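PDB 2HRW: phosphonopyruvate hydrolase from Variovorax sp., which hydrolyses phosphonopyruvate to pyruvate and phosphate with the help of a divalent metal ion, cobalt, magnesium or manganese. Local coordinates for residues M1-A6 with G103-V108; I153-A158 with A182-S187. All blocks are in the same frame, centred on the assembly; numbering follows the deposited sequence.

Contact 1: residues M1-A6 with G103-V108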
loop_
_atom_site.group_PDB
_atom_site.type_symbol
_atom_site.label_atom_id
_atom_site.label_comp_id
_atom_site.label_asym_id
_atom_site.label_seq_id
_atom_site.Cartn_x
_atom_site.Cartn_y
_atom_site.Cartn_z
ATOM N N MET A 1 24.134 -19.625 6.943
ATOM C CA MET A 1 22.852 -20.194 6.444
ATOM C C MET A 1 21.790 -19.137 6.159
ATOM O O MET A 1 21.559 -18.249 6.977
ATOM C CB MET A 1 22.271 -21.170 7.462
ATOM C CG MET A 1 22.919 -22.522 7.466
ATOM S SD MET A 1 21.860 -23.702 8.299
ATOM C CE MET A 1 21.486 -24.887 6.911
ATOM N N THR A 2 21.151 -19.236 4.994
ATOM C CA THR A 2 20.085 -18.306 4.638
ATOM C C THR A 2 18.900 -18.700 5.532
ATOM O O THR A 2 18.910 -19.785 6.134
ATOM C CB THR A 2 19.672 -18.452 3.150
ATOM O OG1 THR A 2 19.067 -19.728 2.939
ATOM C CG2 THR A 2 20.871 -18.339 2.249
ATOM N N LYS A 3 17.884 -17.845 5.638
ATOM C CA LYS A 3 16.756 -18.209 6.486
ATOM C C LYS A 3 16.118 -19.521 6.039
ATOM O O LYS A 3 15.722 -20.328 6.888
ATOM C CB LYS A 3 15.710 -17.107 6.497
ATOM C CG LYS A 3 16.107 -15.917 7.323
ATOM C CD LYS A 3 15.142 -14.760 7.090
ATOM C CE LYS A 3 15.439 -13.626 8.054
ATOM N NZ LYS A 3 14.513 -12.503 7.838
ATOM N N ASN A 4 16.018 -19.719 4.715
ATOM C CA ASN A 4 15.415 -20.930 4.129
ATOM C C ASN A 4 16.196 -22.178 4.492
ATOM O O ASN A 4 15.625 -23.259 4.675
ATOM C CB ASN A 4 15.319 -20.818 2.602
ATOM C CG ASN A 4 14.386 -19.697 2.161
ATOM O OD1 ASN A 4 13.515 -19.278 2.921
ATOM N ND2 ASN A 4 14.554 -19.219 0.934
ATOM N N GLN A 5 17.510 -22.026 4.600
ATOM C CA GLN A 5 18.355 -23.155 4.960
ATOM C C GLN A 5 18.226 -23.420 6.440
ATOM O O GLN A 5 18.176 -24.578 6.864
ATOM C CB GLN A 5 19.815 -22.877 4.614
ATOM C CG GLN A 5 20.006 -22.514 3.169
ATOM C CD GLN A 5 21.452 -22.420 2.814
ATOM O OE1 GLN A 5 22.225 -21.689 3.454
ATOM N NE2 GLN A 5 21.847 -23.170 1.791
ATOM N N ALA A 6 18.169 -22.345 7.227
ATOM C CA ALA A 6 18.024 -22.490 8.680
ATOM C C ALA A 6 16.789 -23.328 8.977
ATOM O O ALA A 6 16.830 -24.270 9.769
ATOM C CB ALA A 6 17.900 -21.126 9.331
ATOM N N GLY A 103 10.245 -12.311 1.689
ATOM C CA GLY A 103 11.248 -12.835 2.599
ATOM C C GLY A 103 10.862 -14.006 3.467
ATOM O O GLY A 103 11.638 -14.412 4.337
ATOM N N ALA A 104 9.675 -14.549 3.244
ATOM C CA ALA A 104 9.213 -15.678 4.023
ATOM C C ALA A 104 10.009 -16.911 3.648
ATOM O O ALA A 104 10.432 -17.064 2.499
ATOM C CB ALA A 104 7.740 -15.914 3.762
ATOM N N SER A 105 10.230 -17.787 4.619
ATOM C CA SER A 105 10.980 -19.022 4.368
ATOM C C SER A 105 10.062 -20.230 4.139
ATOM O O SER A 105 10.520 -21.300 3.743
ATOM C CB SER A 105 11.940 -19.285 5.520
ATOM O OG SER A 105 12.818 -18.185 5.630
ATOM N N ALA A 106 8.764 -20.020 4.363
ATOM C CA ALA A 106 7.754 -21.053 4.183
ATOM C C ALA A 106 6.404 -20.369 4.068
ATOM O O ALA A 106 6.259 -19.200 4.427
ATOM C CB ALA A 106 7.751 -21.994 5.398
ATOM N N ILE A 107 5.416 -21.091 3.554
ATOM C CA ILE A 107 4.050 -20.577 3.474
ATOM C C ILE A 107 3.164 -21.735 3.900
ATOM O O ILE A 107 3.530 -22.882 3.692
ATOM C CB ILE A 107 3.636 -20.169 2.044
ATOM C CG1 ILE A 107 4.039 -21.274 1.067
ATOM C CG2 ILE A 107 4.214 -18.799 1.701
ATOM C CD1 ILE A 107 3.184 -21.341 -0.110
ATOM N N VAL A 108 2.016 -21.431 4.510
ATOM C CA VAL A 108 1.039 -22.429 4.943
ATOM C C VAL A 108 -0.275 -22.192 4.188
ATOM O O VAL A 108 -0.819 -21.077 4.183
ATOM C CB VAL A 108 0.763 -22.332 6.442
ATOM C CG1 VAL A 108 -0.380 -23.246 6.814
ATOM C CG2 VAL A 108 2.032 -22.716 7.217
HETATM O O HOH W 1 12.316 -16.552 0.901
HETATM O O HOH W 2 14.157 -16.055 2.805
#
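The first turn of helix 3-13 meets the chain leading into strand 106-110, where the CA atoms of Asn4 and Ser105 come within 4.8 Å of each other. The fold is a TIM barrel, and this N-terminal helix packs at the end of the barrel where the strands begin. Asn4 and Ser105 carry most of the contact. The amide oxygen of Asn4 comes up against Ser105, with OD1 2.9 Å from Ser105 CA. Ser105 OG gives OD1 a weak hydrogen bond of 3.0 Å. The torsions set this up: Asn4 CG stands beside its own backbone N (chi1 -64°), which carries the amide across to the serine. The other end of the amide is held too, since Asn4 ND2 donates to Asp147. Asn4 thus serves both neighbours, and with an alanine here the Ser105 hydroxyl would probably lose this acceptor and Asp147 its amide donor. Lys3 comes alongside with its aliphatic chain. Beyond CG the chain is extended, and it runs past Gly103 until NZ binds the carbonyl oxygen of Val74. Gly103, the first residue past helix 89-102, has a positive phi (121°), a turn that a side chain would hinder. Behind the contact the helix start is fixed by a capping box of Thr2 and Gln5. Gln5 N donates to Thr2 OG1 at 3.2 Å, and Thr2 N donates to Gln5 OE1 at 3.1 Å. Ser105 OG has a second neighbour on the helix, Lys3 CB, 3.2 Å away.

Contact 2: residues I153-A158 with A182-S187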
loop_
_atom_site.group_PDB
_atom_site.type_symbol
_atom_site.label_atom_id
_atom_site.label_comp_id
_atom_site.label_asym_id
_atom_site.label_seq_id
_atom_site.Cartn_x
_atom_site.Cartn_y
_atom_site.Cartn_z
ATOM N N ILE A 153 4.048 -25.808 3.189
ATOM C CA ILE A 153 3.322 -26.605 4.142
ATOM C C ILE A 153 1.844 -26.720 3.810
ATOM O O ILE A 153 1.147 -25.711 3.695
ATOM C CB ILE A 153 3.521 -25.999 5.536
ATOM C CG1 ILE A 153 5.026 -25.951 5.849
ATOM C CG2 ILE A 153 2.796 -26.835 6.580
ATOM C CD1 ILE A 153 5.407 -25.107 7.019
ATOM N N ALA A 154 1.379 -27.956 3.632
ATOM C CA ALA A 154 -0.027 -28.215 3.348
ATOM C C ALA A 154 -0.772 -28.364 4.668
ATOM O O ALA A 154 -0.310 -29.021 5.600
ATOM C CB ALA A 154 -0.168 -29.475 2.524
ATOM N N ARG A 155 -1.942 -27.747 4.739
ATOM C CA ARG A 155 -2.743 -27.788 5.942
ATOM C C ARG A 155 -4.052 -28.519 5.759
ATOM O O ARG A 155 -4.964 -28.042 5.080
ATOM C CB ARG A 155 -3.015 -26.381 6.415
ATOM C CG ARG A 155 -3.910 -26.326 7.611
ATOM C CD ARG A 155 -3.990 -24.915 8.126
ATOM N NE ARG A 155 -4.675 -24.887 9.404
ATOM C CZ ARG A 155 -4.846 -23.793 10.129
ATOM N NH1 ARG A 155 -4.379 -22.630 9.690
ATOM N NH2 ARG A 155 -5.480 -23.873 11.298
ATOM N N VAL A 156 -4.142 -29.677 6.395
ATOM C CA VAL A 156 -5.312 -30.534 6.298
ATOM C C VAL A 156 -6.366 -30.148 7.337
ATOM O O VAL A 156 -6.145 -30.241 8.549
ATOM C CB VAL A 156 -4.874 -32.019 6.447
ATOM C CG1 VAL A 156 -6.073 -32.940 6.415
ATOM C CG2 VAL A 156 -3.890 -32.380 5.319
ATOM N N GLU A 157 -7.519 -29.709 6.840
ATOM C CA GLU A 157 -8.617 -29.279 7.690
ATOM C C GLU A 157 -9.725 -30.305 7.826
ATOM O O GLU A 157 -10.801 -29.973 8.337
ATOM C CB GLU A 157 -9.216 -27.981 7.142
ATOM C CG GLU A 157 -8.333 -26.755 7.338
ATOM C CD GLU A 157 -8.344 -26.265 8.763
ATOM O OE1 GLU A 157 -9.364 -25.702 9.190
ATOM O OE2 GLU A 157 -7.334 -26.455 9.462
ATOM N N ALA A 158 -9.462 -31.535 7.385
ATOM C CA ALA A 158 -10.438 -32.622 7.435
ATOM C C ALA A 158 -10.999 -32.935 8.838
ATOM O O ALA A 158 -12.200 -33.189 8.988
ATOM C CB ALA A 158 -9.845 -33.883 6.807
ATOM N N ALA A 182 5.727 -30.396 4.424
ATOM C CA ALA A 182 5.269 -30.684 5.784
ATOM C C ALA A 182 3.764 -30.622 5.846
ATOM O O ALA A 182 3.131 -30.012 4.975
ATOM C CB ALA A 182 5.879 -29.699 6.775
ATOM N N ILE A 183 3.176 -31.256 6.857
ATOM C CA ILE A 183 1.718 -31.268 6.971
ATOM C C ILE A 183 1.250 -30.703 8.296
ATOM O O ILE A 183 1.649 -31.157 9.382
ATOM C CB ILE A 183 1.090 -32.711 6.831
ATOM C CG1 ILE A 183 1.106 -33.176 5.386
ATOM C CG2 ILE A 183 -0.375 -32.690 7.227
ATOM C CD1 ILE A 183 2.427 -33.247 4.821
ATOM N N LEU A 184 0.396 -29.702 8.197
ATOM C CA LEU A 184 -0.181 -29.079 9.369
ATOM C C LEU A 184 -1.519 -29.792 9.467
ATOM O O LEU A 184 -2.296 -29.823 8.506
ATOM C CB LEU A 184 -0.401 -27.594 9.105
ATOM C CG LEU A 184 -0.951 -26.606 10.131
ATOM C CD1 LEU A 184 -1.837 -27.290 11.168
ATOM C CD2 LEU A 184 0.224 -25.935 10.780
ATOM N N ILE A 185 -1.771 -30.408 10.610
ATOM C CA ILE A 185 -3.033 -31.093 10.816
ATOM C C ILE A 185 -3.660 -30.401 12.027
ATOM O O ILE A 185 -3.047 -30.265 13.071
ATOM C CB ILE A 185 -2.806 -32.612 11.036
ATOM C CG1 ILE A 185 -4.097 -33.275 11.505
ATOM C CG2 ILE A 185 -1.691 -32.829 12.009
ATOM C CD1 ILE A 185 -5.263 -33.118 10.549
ATOM N N HIS A 186 -4.885 -29.940 11.867
ATOM C CA HIS A 186 -5.535 -29.215 12.929
ATOM C C HIS A 186 -6.687 -29.985 13.555
ATOM O O HIS A 186 -7.303 -30.810 12.894
ATOM C CB HIS A 186 -6.009 -27.883 12.343
ATOM C CG HIS A 186 -6.270 -26.825 13.366
ATOM N ND1 HIS A 186 -5.564 -26.742 14.548
ATOM C CD2 HIS A 186 -7.143 -25.787 13.372
ATOM C CE1 HIS A 186 -5.994 -25.702 15.241
ATOM N NE2 HIS A 186 -6.950 -25.105 14.549
ATOM N N SER A 187 -6.964 -29.723 14.833
ATOM C CA SER A 187 -8.069 -30.383 15.547
ATOM C C SER A 187 -8.908 -29.419 16.403
ATOM O O SER A 187 -8.378 -28.451 16.956
ATOM C CB SER A 187 -7.541 -31.510 16.440
ATOM O OG SER A 187 -8.560 -31.968 17.313
HETATM O O HOH W 3 -8.151 -30.954 10.317
#
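Arg155 and Leu184 both hold CG anti to the backbone N (chi1 176° and -178°), and this lays the two side chains alongside each other, pointing the same way. The arginine stays extended as far as NE, and its CG lies 3.9 Å from Leu184 CG. The ring of His186 lies beside the end of the arginine. Arg155 NH2 sits over one face of the ring, 3.3 Å from His186 CD2. The imidazole carbon in turn lies at the edge of the guanidinium, and the two planes are steeply inclined, 73° apart. Glu157 brings OE2 near the ring plane at the edge of His186. The same oxygen forms a salt bridge with Arg155 NE at 3.1 Å, although the hydrogen bond within it is weak. The backbones that carry these groups, strands 151-156 and 182-185, are parallel neighbours in the TIM barrel. Three backbone hydrogen bonds join them, the central one from Leu184 N to Ala154 O at 2.8 Å. Ile153, Arg155, Ala182 and Leu184 share one face of the sheet. On the other, Val156 CG2 meets Ile183 CG2 at 4.0 Å, and Val156 packs against Tyr175 of helix 165-177. At the C-terminal ends of the strands, water 3 donates to both Val156 O and His186 O, so it joins the two chains where direct pairing stops. Arg155 and His186 are both substrate-binding residues, and the side chain of Arg155 is about 5 Å from that of the magnesium ligand Asp81. Arg155 NH1 also has a long, weak ion pair with Glu110. The carboxylate of Glu157 probably helps to orient the guanidinium and, with Glu110, to offset its positive charge, while Leu184 lies against its aliphatic part.

The two contacts belong to one closed barrel of eight parallel strands, with their centres about 19 Å apart. Contact 1 comes first along the chain and is complete before contact 2 begins. It joins the N-terminal helix 3-13 to the chain entering strand 106-110. Contact 2 pairs the next two strands in barrel order, 151-156 and 182-185, and continues to their C-terminal ends. Strands 106-110 and 151-156 are direct neighbours, so the contacts touch: Ile107 O probably accepts a hydrogen bond from Ile153 N, and Val108 packs on Ile153 and Arg155. The shared sheet thus links the chain on which helix 3-13 packs to the strands that carry Arg155 and lead to His186.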